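Local coordinates for PelA (PDB 5TCB), which probably acts on polysaccharide as a glycoside hydrolase and deacetylase, the part described here being its glycoside hydrolase domain, at residues 56-61 with 66-71; 160-165 with 169-174; 190-195 with 219-224; 234-239 with 264-269. All coordinates share one frame; numbering follows the deposited sequence. Where two conformers were deposited one is given.

Contact 1. Residues 56-61 with 66-71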
loop_
_atom_site.group_PDB
_atom_site.type_symbol
_atom_site.label_atom_id
_atom_site.label_comp_id
_atom_site.label_asym_id
_atom_site.label_seq_id
_atom_site.Cartn_x
_atom_site.Cartn_y
_atom_site.Cartn_z
ATOM N N ALA A 56 12.848 -17.594 -5.568
ATOM C CA ALA A 56 14.177 -17.627 -4.971
ATOM C C ALA A 56 14.577 -16.263 -4.434
ATOM O O ALA A 56 15.327 -16.168 -3.448
ATOM C CB ALA A 56 15.212 -18.093 -5.994
ATOM N N ASP A 57 14.121 -15.194 -5.083
ATOM C CA ASP A 57 14.433 -13.859 -4.611
ATOM C C ASP A 57 13.728 -13.589 -3.285
ATOM O O ASP A 57 14.285 -12.957 -2.380
ATOM C CB ASP A 57 13.998 -12.819 -5.657
ATOM C CG ASP A 57 14.643 -13.033 -7.019
ATOM O OD1 ASP A 57 15.816 -13.487 -7.095
ATOM O OD2 ASP A 57 13.978 -12.728 -8.024
ATOM N N VAL A 58 12.463 -13.993 -3.190
ATOM C CA VAL A 58 11.695 -13.802 -1.962
ATOM C C VAL A 58 12.335 -14.584 -0.826
ATOM O O VAL A 58 12.456 -14.084 0.310
ATOM C CB VAL A 58 10.231 -14.227 -2.195
ATOM C CG1 VAL A 58 9.406 -13.975 -0.968
ATOM C CG2 VAL A 58 9.626 -13.453 -3.365
ATOM N N GLY A 59 12.755 -15.818 -1.115
ATOM C CA GLY A 59 13.458 -16.618 -0.127
ATOM C C GLY A 59 14.760 -15.987 0.327
ATOM O O GLY A 59 15.096 -16.033 1.510
ATOM N N TYR A 60 15.537 -15.437 -0.615
ATOM C CA TYR A 60 16.771 -14.739 -0.264
ATOM C C TYR A 60 16.503 -13.592 0.705
ATOM O O TYR A 60 17.208 -13.430 1.701
ATOM C CB TYR A 60 17.460 -14.211 -1.528
ATOM C CG TYR A 60 18.582 -13.247 -1.226
ATOM C CD1 TYR A 60 18.369 -11.869 -1.213
ATOM C CD2 TYR A 60 19.845 -13.733 -0.949
ATOM C CE1 TYR A 60 19.385 -10.998 -0.927
ATOM C CE2 TYR A 60 20.876 -12.859 -0.658
ATOM C CZ TYR A 60 20.629 -11.490 -0.655
ATOM O OH TYR A 60 21.650 -10.591 -0.370
ATOM N N LEU A 61 15.477 -12.769 0.441
ATOM C CA LEU A 61 15.199 -11.666 1.354
ATOM C C LEU A 61 14.910 -12.189 2.762
ATOM O O LEU A 61 15.381 -11.620 3.756
ATOM C CB LEU A 61 14.032 -10.826 0.831
ATOM C CG LEU A 61 14.321 -10.042 -0.453
ATOM C CD1 LEU A 61 12.990 -9.435 -1.010
ATOM C CD2 LEU A 61 15.333 -8.905 -0.188
ATOM N N SER A 66 14.905 -10.109 6.235
ATOM C CA SER A 66 13.871 -9.167 5.842
ATOM C C SER A 66 12.516 -9.864 5.746
ATOM O O SER A 66 12.418 -11.091 5.686
ATOM C CB SER A 66 14.268 -8.518 4.510
ATOM O OG SER A 66 13.428 -7.427 4.208
ATOM N N THR A 67 11.468 -9.060 5.820
ATOM C CA THR A 67 10.092 -9.540 5.737
ATOM C C THR A 67 9.490 -9.021 4.440
ATOM O O THR A 67 9.216 -7.816 4.335
ATOM C CB THR A 67 9.278 -9.068 6.951
ATOM O OG1 THR A 67 9.850 -9.586 8.152
ATOM C CG2 THR A 67 7.859 -9.573 6.926
ATOM N N PRO A 68 9.327 -9.861 3.424
ATOM C CA PRO A 68 8.865 -9.369 2.125
ATOM C C PRO A 68 7.356 -9.405 1.987
ATOM O O PRO A 68 6.700 -10.394 2.315
ATOM C CB PRO A 68 9.543 -10.325 1.143
ATOM C CG PRO A 68 9.584 -11.622 1.871
ATOM C CD PRO A 68 9.846 -11.236 3.328
ATOM N N PHE A 69 6.834 -8.291 1.489
ATOM C CA PHE A 69 5.407 -8.086 1.221
ATOM C C PHE A 69 5.192 -7.911 -0.274
ATOM O O PHE A 69 5.980 -7.239 -0.944
ATOM C CB PHE A 69 4.876 -6.822 1.907
ATOM C CG PHE A 69 4.831 -6.894 3.401
ATOM C CD1 PHE A 69 5.989 -6.819 4.137
ATOM C CD2 PHE A 69 3.617 -7.030 4.079
ATOM C CE1 PHE A 69 5.942 -6.885 5.533
ATOM C CE2 PHE A 69 3.553 -7.077 5.425
ATOM C CZ PHE A 69 4.721 -7.016 6.177
ATOM N N ALA A 70 4.101 -8.479 -0.792
ATOM C CA ALA A 70 3.710 -8.288 -2.183
ATOM C C ALA A 70 2.611 -7.227 -2.290
ATOM O O ALA A 70 1.637 -7.238 -1.517
ATOM C CB ALA A 70 3.222 -9.596 -2.796
ATOM N N TYR A 71 2.798 -6.311 -3.242
ATOM C CA TYR A 71 1.777 -5.323 -3.585
ATOM C C TYR A 71 0.499 -5.990 -4.058
ATOM O O TYR A 71 0.513 -6.867 -4.923
ATOM C CB TYR A 71 2.326 -4.387 -4.651
ATOM C CG TYR A 71 1.357 -3.318 -5.077
ATOM C CD1 TYR A 71 0.517 -3.529 -6.151
ATOM C CD2 TYR A 71 1.280 -2.131 -4.402
ATOM C CE1 TYR A 71 -0.395 -2.557 -6.546
ATOM C CE2 TYR A 71 0.369 -1.141 -4.804
ATOM C CZ TYR A 71 -0.449 -1.384 -5.868
ATOM O OH TYR A 71 -1.382 -0.446 -6.289
#
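Val58 carries CG1 anti to its backbone N (chi1 -177°), and this branch meets the ring of Pro68. In Leu61 the first torsion takes the other course: CG stands beside the backbone N (chi1 -68°), and CD1 reaches the same proline. The two residues therefore touch Pro68 at different ring atoms. Val58 CG1 lies 3.7 Å from Pro68 CG, and the two side chains cross obliquely. Leu61 CD1 is 4.2 Å from Pro68 CB, and these two side chains run past each other in opposite directions. Only carbon is involved in either touch. Leu61 also packs on Leu48 of strand 45-48, while Val58 rests on Tyr129, so the proline contact belongs to a wider apolar layer.

One backbone bond closes the contact at its other end. Ser66 N donates to Leu61 O at 2.9 Å. This bond draws the two chains closest here, with Leu61 CA and Ser66 CA 5.3 Å apart. Ser66 CB packs against the same carbonyl oxygen, Leu61 O, at 3.4 Å. The serine hydroxyl is used in another direction: OG hydrogen-bonds Phe43 O, which ties the start of the segment to the chain just before strand 45-48.

A short turn leads from helix 55-63 into strand 67-73, and the helix packs back on its first residues. This is the helix-to-strand half of a beta-alpha-beta unit, the repeating element of a (beta/alpha)8 barrel such as this glycoside hydrolase domain.

Contact 2. Residues 160-165 with 169-174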
loop_
_atom_site.group_PDB
_atom_site.type_symbol
_atom_site.label_atom_id
_atom_site.label_comp_id
_atom_site.label_asym_id
_atom_site.label_seq_id
_atom_site.Cartn_x
_atom_site.Cartn_y
_atom_site.Cartn_z
ATOM N N ALA A 160 -11.832 -9.080 5.927
ATOM C CA ALA A 160 -11.985 -10.116 6.930
ATOM C C ALA A 160 -11.860 -11.511 6.315
ATOM O O ALA A 160 -11.256 -12.402 6.915
ATOM C CB ALA A 160 -13.312 -9.954 7.652
ATOM N N GLN A 161 -12.407 -11.718 5.116
ATOM C CA GLN A 161 -12.312 -13.028 4.482
ATOM C C GLN A 161 -10.885 -13.313 4.032
ATOM O O GLN A 161 -10.403 -14.455 4.137
ATOM C CB GLN A 161 -13.270 -13.106 3.298
ATOM C CG GLN A 161 -13.308 -14.479 2.638
ATOM C CD GLN A 161 -14.324 -14.565 1.521
ATOM O OE1 GLN A 161 -15.072 -13.619 1.268
ATOM N NE2 GLN A 161 -14.353 -15.704 0.843
ATOM N N LEU A 162 -10.195 -12.295 3.521
ATOM C CA LEU A 162 -8.798 -12.459 3.153
ATOM C C LEU A 162 -7.971 -12.887 4.350
ATOM O O LEU A 162 -7.134 -13.800 4.260
ATOM C CB LEU A 162 -8.271 -11.151 2.574
ATOM C CG LEU A 162 -6.760 -11.066 2.335
ATOM C CD1 LEU A 162 -6.296 -12.152 1.373
ATOM C CD2 LEU A 162 -6.408 -9.691 1.810
ATOM N N HIS A 163 -8.194 -12.235 5.491
ATOM C CA HIS A 163 -7.437 -12.516 6.687
ATOM C C HIS A 163 -7.762 -13.906 7.237
ATOM O O HIS A 163 -6.875 -14.609 7.750
ATOM C CB HIS A 163 -7.717 -11.399 7.687
ATOM C CG HIS A 163 -6.924 -11.509 8.937
ATOM N ND1 HIS A 163 -5.551 -11.614 8.927
ATOM C CD2 HIS A 163 -7.300 -11.540 10.232
ATOM C CE1 HIS A 163 -5.117 -11.706 10.173
ATOM N NE2 HIS A 163 -6.159 -11.657 10.983
ATOM N N ARG A 164 -9.011 -14.340 7.097
ATOM C CA ARG A 164 -9.377 -15.685 7.537
ATOM C C ARG A 164 -8.796 -16.755 6.609
ATOM O O ARG A 164 -8.355 -17.814 7.081
ATOM C CB ARG A 164 -10.905 -15.807 7.611
ATOM N N GLN A 165 -8.813 -16.511 5.288
ATOM C CA GLN A 165 -8.271 -17.471 4.326
ATOM C C GLN A 165 -6.753 -17.581 4.421
ATOM O O GLN A 165 -6.210 -18.671 4.210
ATOM C CB GLN A 165 -8.656 -17.080 2.884
ATOM C CG GLN A 165 -7.937 -17.901 1.784
ATOM C CD GLN A 165 -8.120 -17.386 0.350
ATOM O OE1 GLN A 165 -9.257 -17.236 -0.118
ATOM N NE2 GLN A 165 -6.980 -17.164 -0.380
ATOM N N LEU A 169 -0.369 -14.470 6.108
ATOM C CA LEU A 169 0.017 -13.228 5.451
ATOM C C LEU A 169 -0.249 -12.051 6.376
ATOM O O LEU A 169 -1.408 -11.754 6.708
ATOM C CB LEU A 169 -0.741 -13.054 4.134
ATOM C CG LEU A 169 -0.424 -14.078 3.061
ATOM C CD1 LEU A 169 -1.289 -13.817 1.856
ATOM C CD2 LEU A 169 1.053 -13.963 2.677
ATOM N N LYS A 170 0.810 -11.343 6.756
ATOM C CA LYS A 170 0.606 -10.065 7.437
ATOM C C LYS A 170 -0.009 -9.083 6.465
ATOM O O LYS A 170 0.428 -8.992 5.318
ATOM C CB LYS A 170 1.931 -9.501 7.952
ATOM C CG LYS A 170 2.555 -10.303 9.053
ATOM C CD LYS A 170 3.823 -9.639 9.555
ATOM C CE LYS A 170 4.455 -10.431 10.670
ATOM N NZ LYS A 170 3.751 -10.189 11.934
ATOM N N LEU A 171 -1.030 -8.352 6.918
ATOM C CA LEU A 171 -1.720 -7.379 6.076
ATOM C C LEU A 171 -1.272 -5.964 6.460
ATOM O O LEU A 171 -1.512 -5.494 7.573
ATOM C CB LEU A 171 -3.236 -7.543 6.174
ATOM C CG LEU A 171 -3.771 -8.941 5.823
ATOM C CD1 LEU A 171 -5.280 -8.949 5.891
ATOM C CD2 LEU A 171 -3.272 -9.435 4.461
ATOM N N PHE A 172 -0.610 -5.310 5.519
ATOM C CA PHE A 172 -0.019 -3.993 5.675
ATOM C C PHE A 172 -0.928 -3.077 4.861
ATOM O O PHE A 172 -0.916 -3.098 3.625
ATOM C CB PHE A 172 1.432 -4.057 5.186
ATOM C CG PHE A 172 2.229 -2.788 5.284
ATOM C CD1 PHE A 172 1.775 -1.649 5.912
ATOM C CD2 PHE A 172 3.496 -2.792 4.730
ATOM C CE1 PHE A 172 2.576 -0.508 5.948
ATOM C CE2 PHE A 172 4.314 -1.669 4.765
ATOM C CZ PHE A 172 3.857 -0.521 5.377
ATOM N N PHE A 173 -1.791 -2.343 5.558
ATOM C CA PHE A 173 -2.806 -1.531 4.889
ATOM C C PHE A 173 -2.195 -0.213 4.410
ATOM O O PHE A 173 -1.440 0.427 5.151
ATOM C CB PHE A 173 -3.941 -1.158 5.842
ATOM C CG PHE A 173 -4.966 -2.224 6.121
ATOM C CD1 PHE A 173 -4.682 -3.567 6.042
ATOM C CD2 PHE A 173 -6.247 -1.839 6.496
ATOM C CE1 PHE A 173 -5.666 -4.514 6.345
ATOM C CE2 PHE A 173 -7.203 -2.763 6.805
ATOM C CZ PHE A 173 -6.918 -4.100 6.733
ATOM N N ASN A 174 -2.558 0.219 3.206
ATOM C CA ASN A 174 -2.406 1.627 2.797
ATOM C C ASN A 174 -3.673 2.361 3.210
ATOM O O ASN A 174 -4.725 2.210 2.589
ATOM C CB ASN A 174 -2.136 1.767 1.308
ATOM C CG ASN A 174 -1.628 3.160 0.942
ATOM O OD1 ASN A 174 -1.414 3.987 1.841
ATOM N ND2 ASN A 174 -1.416 3.424 -0.337
HETATM O O HOH W 1 -3.981 -12.247 6.705
#
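Leu171 projects from its strand toward the helix and splits its two methyl groups between Leu162 and His163. CD2 takes Leu162, and CD1 takes His163. The Leu162 and Leu171 side chains cross at a slant, and their nearest atoms are the two CD2 methyls, 4.1 Å apart. Both leucines are buried. Leu162 is also covered by Ala121 of helix 111-126 and Leu132 of strand 131-135, so it fills the layer between helices and sheet.

The histidine meets the other methyl. His163 CB is 3.9 Å from Leu171 CD1, and His163 ND1 is about as near to that methyl, at 4.0 Å. The methyl approaches the ring obliquely. CG of His163 is anti to the backbone N (chi1 -176°), which carries the ring along the side of the helix. The second torsion (54°) then turns ND1 to a bridging water. Val186 touches both His163 and Leu171.

The polar part of the contact runs through this water. It lies at the edge of the imidazole, in the ring plane, 2.8 Å from His163 ND1. It donates a hydrogen to Leu169 O at 2.6 Å. No direct hydrogen bond joins the segments, so this single water is the polar bridge between the last turn of the helix and the residue just before the strand. Its bond to ND1 would favour the present ring rotation.

Helix 145-165 follows strand 131-135 and returns the chain to strand 170-174. The leucine packing is that of the helix-to-sheet interface in a beta-alpha-beta unit, here one sector of a (beta/alpha)8 barrel.

Contact 3. Residues 190-195 with 219-224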
loop_
_atom_site.group_PDB
_atom_site.type_symbol
_atom_site.label_atom_id
_atom_site.label_comp_id
_atom_site.label_asym_id
_atom_site.label_seq_id
_atom_site.Cartn_x
_atom_site.Cartn_y
_atom_site.Cartn_z
ATOM N N VAL A 190 -0.220 0.344 9.235
ATOM C CA VAL A 190 -0.933 1.204 8.305
ATOM C C VAL A 190 0.043 2.225 7.761
ATOM O O VAL A 190 0.742 2.889 8.542
ATOM C CB VAL A 190 -2.114 1.901 8.996
ATOM C CG1 VAL A 190 -2.826 2.839 8.052
ATOM C CG2 VAL A 190 -3.062 0.860 9.578
ATOM N N ALA A 191 0.103 2.333 6.437
ATOM C CA ALA A 191 0.893 3.351 5.764
ATOM C C ALA A 191 0.033 4.547 5.391
ATOM O O ALA A 191 -1.186 4.454 5.209
ATOM C CB ALA A 191 1.563 2.804 4.502
ATOM N N VAL A 192 0.710 5.677 5.212
ATOM C CA VAL A 192 0.081 6.915 4.792
ATOM C C VAL A 192 0.998 7.655 3.831
ATOM O O VAL A 192 2.124 8.021 4.186
ATOM C CB VAL A 192 -0.280 7.828 5.972
ATOM C CG1 VAL A 192 -0.922 9.136 5.444
ATOM C CG2 VAL A 192 -1.202 7.124 6.925
ATOM N N GLU A 193 0.511 7.884 2.618
ATOM C CA GLU A 193 1.088 8.845 1.700
ATOM C C GLU A 193 0.278 10.126 1.837
ATOM O O GLU A 193 -0.906 10.127 1.411
ATOM C CB GLU A 193 1.005 8.371 0.246
ATOM C CG GLU A 193 1.512 6.982 -0.043
ATOM C CD GLU A 193 1.026 6.532 -1.413
ATOM O OE1 GLU A 193 1.677 6.851 -2.429
ATOM O OE2 GLU A 193 -0.038 5.885 -1.478
ATOM N N SER A 194 0.780 11.223 2.404
ATOM C CA SER A 194 2.128 11.435 2.912
ATOM C C SER A 194 1.986 12.306 4.153
ATOM O O SER A 194 0.903 12.840 4.423
ATOM C CB SER A 194 3.004 12.122 1.866
ATOM O OG SER A 194 3.247 11.296 0.748
ATOM N N ILE A 195 3.078 12.510 4.890
ATOM C CA ILE A 195 3.002 13.252 6.147
ATOM C C ILE A 195 3.497 14.681 5.939
ATOM O O ILE A 195 2.750 15.641 6.171
ATOM C CB ILE A 195 3.769 12.527 7.270
ATOM C CG1 ILE A 195 3.164 11.143 7.563
ATOM C CG2 ILE A 195 3.810 13.370 8.565
ATOM C CD1 ILE A 195 1.668 11.138 7.913
ATOM N N GLY A 219 -6.853 13.166 13.107
ATOM C CA GLY A 219 -7.815 12.416 13.894
ATOM C C GLY A 219 -7.684 10.922 13.693
ATOM O O GLY A 219 -7.774 10.145 14.649
ATOM N N HIS A 220 -7.479 10.503 12.444
ATOM C CA HIS A 220 -7.347 9.081 12.146
ATOM C C HIS A 220 -6.033 8.541 12.684
ATOM O O HIS A 220 -5.986 7.442 13.249
ATOM C CB HIS A 220 -7.448 8.850 10.639
ATOM C CG HIS A 220 -8.803 9.159 10.085
ATOM N ND1 HIS A 220 -9.909 8.392 10.379
ATOM C CD2 HIS A 220 -9.231 10.144 9.261
ATOM C CE1 HIS A 220 -10.965 8.896 9.764
ATOM N NE2 HIS A 220 -10.580 9.957 9.075
ATOM N N LEU A 221 -4.960 9.309 12.543
ATOM C CA LEU A 221 -3.669 8.816 12.999
ATOM C C LEU A 221 -3.603 8.804 14.514
ATOM O O LEU A 221 -3.040 7.873 15.096
ATOM C CB LEU A 221 -2.547 9.652 12.397
ATOM C CG LEU A 221 -2.408 9.468 10.880
ATOM C CD1 LEU A 221 -1.230 10.261 10.382
ATOM C CD2 LEU A 221 -2.236 7.998 10.456
ATOM N N ASP A 222 -4.201 9.809 15.170
ATOM C CA ASP A 222 -4.289 9.783 16.627
ATOM C C ASP A 222 -4.978 8.510 17.105
ATOM O O ASP A 222 -4.555 7.893 18.090
ATOM C CB ASP A 222 -5.045 11.012 17.141
ATOM C CG ASP A 222 -4.188 12.266 17.172
ATOM O OD1 ASP A 222 -2.963 12.183 16.935
ATOM O OD2 ASP A 222 -4.745 13.345 17.460
ATOM N N ALA A 223 -6.046 8.106 16.421
ATOM C CA ALA A 223 -6.765 6.895 16.807
ATOM C C ALA A 223 -5.861 5.672 16.698
ATOM O O ALA A 223 -5.748 4.878 17.639
ATOM C CB ALA A 223 -8.007 6.729 15.930
ATOM N N LEU A 224 -5.196 5.513 15.556
ATOM C CA LEU A 224 -4.300 4.376 15.387
ATOM C C LEU A 224 -3.179 4.400 16.417
ATOM O O LEU A 224 -2.809 3.356 16.967
ATOM C CB LEU A 224 -3.730 4.369 13.970
ATOM C CG LEU A 224 -4.760 4.149 12.858
ATOM C CD1 LEU A 224 -4.075 4.244 11.525
ATOM C CD2 LEU A 224 -5.497 2.814 13.001
#
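The backbones stay well apart, with 8.5 Å between Val190 CA and Leu224 CA and 9.2 Å between Val192 CA and Leu221 CA, so side chains alone fill the gap. Val190 and Val192 both point to the helix, while Ala191 between them points away. Leu224 CD1 presses on the branch of Val190, 3.9 Å from Val190 CG1 and 4.0 Å from Val190 CB. The two side chains cross at about a right angle. One helical turn earlier, Leu221 uses both of its methyls. Its CD2 is 3.8 Å from Val192 CG2, in an oblique crossing.

Helix 211-226 lies in the chain between strands 187-192 and 231-236, which are parallel neighbours in the sheet. It therefore packs on the outside of the (beta/alpha)8 barrel, with Leu224 directed at the strand and the methyls of Leu221 reaching it.

The other methyl of Leu221 meets Ile195. Leu221 CD1 and Ile195 CD1 touch tip to tip at 3.9 Å. Ile195 holds CG1 beside its backbone N (chi1 -62°), and the second torsion (-56°) sends CD1 to Leu221. The peptide between Glu193 and Ser194 is cis. Ile195 N donates a hydrogen bond to Asp235 OD1.

Contact 4. Residues 234-239 with 264-269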
loop_
_atom_site.group_PDB
_atom_site.type_symbol
_atom_site.label_atom_id
_atom_site.label_comp_id
_atom_site.label_asym_id
_atom_site.label_seq_id
_atom_site.Cartn_x
_atom_site.Cartn_y
_atom_site.Cartn_z
ATOM N N ILE A 234 4.946 7.232 4.070
ATOM C CA ILE A 234 5.530 7.172 2.728
ATOM C C ILE A 234 5.539 8.597 2.199
ATOM O O ILE A 234 4.526 9.101 1.707
ATOM C CB ILE A 234 4.763 6.248 1.776
ATOM C CG1 ILE A 234 4.607 4.859 2.354
ATOM C CG2 ILE A 234 5.533 6.159 0.454
ATOM C CD1 ILE A 234 3.599 3.980 1.542
ATOM N N ASP A 235 6.700 9.246 2.299
ATOM C CA ASP A 235 6.907 10.596 1.813
ATOM C C ASP A 235 7.791 10.572 0.571
ATOM O O ASP A 235 8.480 9.595 0.277
ATOM C CB ASP A 235 7.526 11.472 2.911
ATOM C CG ASP A 235 6.488 11.975 3.912
ATOM O OD1 ASP A 235 5.480 11.258 4.147
ATOM O OD2 ASP A 235 6.685 13.083 4.451
ATOM N N TYR A 236 7.760 11.681 -0.165
ATOM C CA TYR A 236 8.342 11.730 -1.501
ATOM C C TYR A 236 9.276 12.923 -1.625
ATOM O O TYR A 236 8.846 14.071 -1.451
ATOM C CB TYR A 236 7.229 11.794 -2.558
ATOM C CG TYR A 236 6.424 10.523 -2.605
ATOM C CD1 TYR A 236 5.130 10.490 -2.118
ATOM C CD2 TYR A 236 6.965 9.365 -3.135
ATOM C CE1 TYR A 236 4.388 9.302 -2.166
ATOM C CE2 TYR A 236 6.247 8.167 -3.165
ATOM C CZ TYR A 236 4.962 8.162 -2.691
ATOM O OH TYR A 236 4.250 6.979 -2.761
ATOM N N LEU A 237 10.552 12.639 -1.934
ATOM C CA LEU A 237 11.548 13.650 -2.293
ATOM C C LEU A 237 12.380 13.079 -3.429
ATOM O O LEU A 237 12.644 11.871 -3.453
ATOM C CB LEU A 237 12.471 14.042 -1.130
ATOM C CG LEU A 237 11.838 14.912 -0.050
ATOM C CD1 LEU A 237 12.792 15.060 1.123
ATOM C CD2 LEU A 237 11.460 16.296 -0.600
ATOM N N PRO A 238 12.819 13.914 -4.365
ATOM C CA PRO A 238 13.548 13.406 -5.529
ATOM C C PRO A 238 14.968 13.001 -5.170
ATOM O O PRO A 238 15.486 13.368 -4.104
ATOM C CB PRO A 238 13.530 14.603 -6.496
ATOM C CG PRO A 238 13.520 15.793 -5.591
ATOM C CD PRO A 238 12.600 15.368 -4.451
ATOM N N PRO A 239 15.641 12.271 -6.054
ATOM C CA PRO A 239 16.966 11.742 -5.694
ATOM C C PRO A 239 17.976 12.815 -5.371
ATOM O O PRO A 239 18.850 12.596 -4.518
ATOM C CB PRO A 239 17.374 10.934 -6.937
ATOM C CG PRO A 239 16.073 10.519 -7.535
ATOM C CD PRO A 239 15.150 11.684 -7.313
ATOM N N PRO A 264 7.936 8.836 -6.525
ATOM C CA PRO A 264 6.579 8.302 -6.761
ATOM C C PRO A 264 6.536 7.027 -7.583
ATOM O O PRO A 264 5.547 6.289 -7.494
ATOM C CB PRO A 264 5.879 9.458 -7.488
ATOM C CG PRO A 264 7.007 10.244 -8.131
ATOM C CD PRO A 264 8.133 10.155 -7.152
ATOM N N ALA A 265 7.555 6.753 -8.395
ATOM C CA ALA A 265 7.631 5.500 -9.125
ATOM C C ALA A 265 8.124 4.348 -8.262
ATOM O O ALA A 265 7.958 3.188 -8.655
ATOM C CB ALA A 265 8.557 5.655 -10.333
ATOM N N LEU A 266 8.668 4.640 -7.085
ATOM C CA LEU A 266 9.206 3.621 -6.188
ATOM C C LEU A 266 10.210 2.748 -6.934
ATOM O O LEU A 266 10.187 1.506 -6.882
ATOM C CB LEU A 266 8.099 2.789 -5.537
ATOM C CG LEU A 266 7.255 3.432 -4.434
ATOM C CD1 LEU A 266 8.080 4.226 -3.431
ATOM C CD2 LEU A 266 6.154 4.279 -5.032
ATOM N N ASP A 267 11.129 3.435 -7.615
ATOM C CA ASP A 267 12.176 2.811 -8.407
ATOM C C ASP A 267 13.560 3.243 -7.933
ATOM O O ASP A 267 14.507 3.293 -8.722
ATOM C CB ASP A 267 11.983 3.150 -9.881
ATOM C CG ASP A 267 12.085 4.642 -10.169
ATOM O OD1 ASP A 267 12.231 5.447 -9.222
ATOM O OD2 ASP A 267 11.985 5.020 -11.360
ATOM N N TYR A 268 13.668 3.538 -6.635
ATOM C CA TYR A 268 14.795 4.251 -6.052
ATOM C C TYR A 268 15.070 3.685 -4.678
ATOM O O TYR A 268 14.138 3.389 -3.929
ATOM C CB TYR A 268 14.469 5.752 -5.961
ATOM C CG TYR A 268 15.422 6.648 -5.158
ATOM C CD1 TYR A 268 16.748 6.827 -5.518
ATOM C CD2 TYR A 268 14.942 7.385 -4.090
ATOM C CE1 TYR A 268 17.588 7.695 -4.790
ATOM C CE2 TYR A 268 15.746 8.238 -3.365
ATOM C CZ TYR A 268 17.056 8.417 -3.716
ATOM O OH TYR A 268 17.830 9.286 -2.989
ATOM N N LEU A 269 16.354 3.556 -4.335
ATOM C CA LEU A 269 16.732 3.129 -2.992
ATOM C C LEU A 269 16.631 4.343 -2.064
ATOM O O LEU A 269 17.616 4.980 -1.694
ATOM C CB LEU A 269 18.115 2.498 -3.007
ATOM C CG LEU A 269 18.198 1.043 -3.444
ATOM C CD1 LEU A 269 19.645 0.642 -3.666
ATOM C CD2 LEU A 269 17.536 0.139 -2.386
HETATM O O HOH W 2 16.345 11.334 -2.150
HETATM O O HOH W 3 20.204 10.203 -5.013
#
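Tyr268 offers one ring face to Pro239, whose CG sits 4.2 Å above the ring plane and toward the rim. Pro239 CB is 3.9 Å from Tyr268 CE1, so the proline lies over part of the ring and not its centre. Tyr236 is met differently. Leu266 CD2 comes in at the edge of its ring, near the plane, 4.0 Å from Tyr236 OH. Pro264 approaches obliquely, with its N 3.6 Å from Tyr236 CD2. The side chains of Tyr236 and Leu266 cross at about a right angle.

Tyr268 carries CG anti to the backbone N (chi1 170°), which swings the ring across to Pro239. Two waters then join its hydroxyl to the opposite backbone. One lies 2.7 Å from Tyr268 OH and donates to Pro238 O at 2.9 Å. The other donates to Pro239 O at 2.8 Å and is more distant from the same hydroxyl. Tyr268 OH is also hydrogen-bonded to Arg242 NH1.

The contact joins the end of strand 231-236 and the loop after it to the loop after strand 258-262, these being the last two strands of the (beta/alpha)8 barrel. This is the C-terminal end of the strands, where the active sites of such barrels lie. Tyr236 OH hydrogen-bonds Glu193 OE1 of segment 190-195. Trp199 and Tyr206, from the hairpin of strands 197-200 and 205-208, each touch both Tyr236 and Pro264.

The four contacts follow one another along the chain and all reach one eight-stranded parallel sheet. Contacts 1 to 3 hold outer helices on the barrel wall. Contact 4 joins a strand end and its loop to the loop after the final strand, at the C-terminal ends where such barrels usually have their sites. Contacts 1 and 2 have centres about 17 Å apart and meet where Phe69 packs on Phe172. Contacts 1 and 3 lie on opposite sides of the chain's centre, their centres about 26 Å apart. Strands 170-174 and 187-192 are neighbours, and Asn174 ND2 probably bonds Glu193 OE2 between contacts 2 and 3. Ser194 OG of contact 3 is hydrogen-bonded to Ile234 O of contact 4.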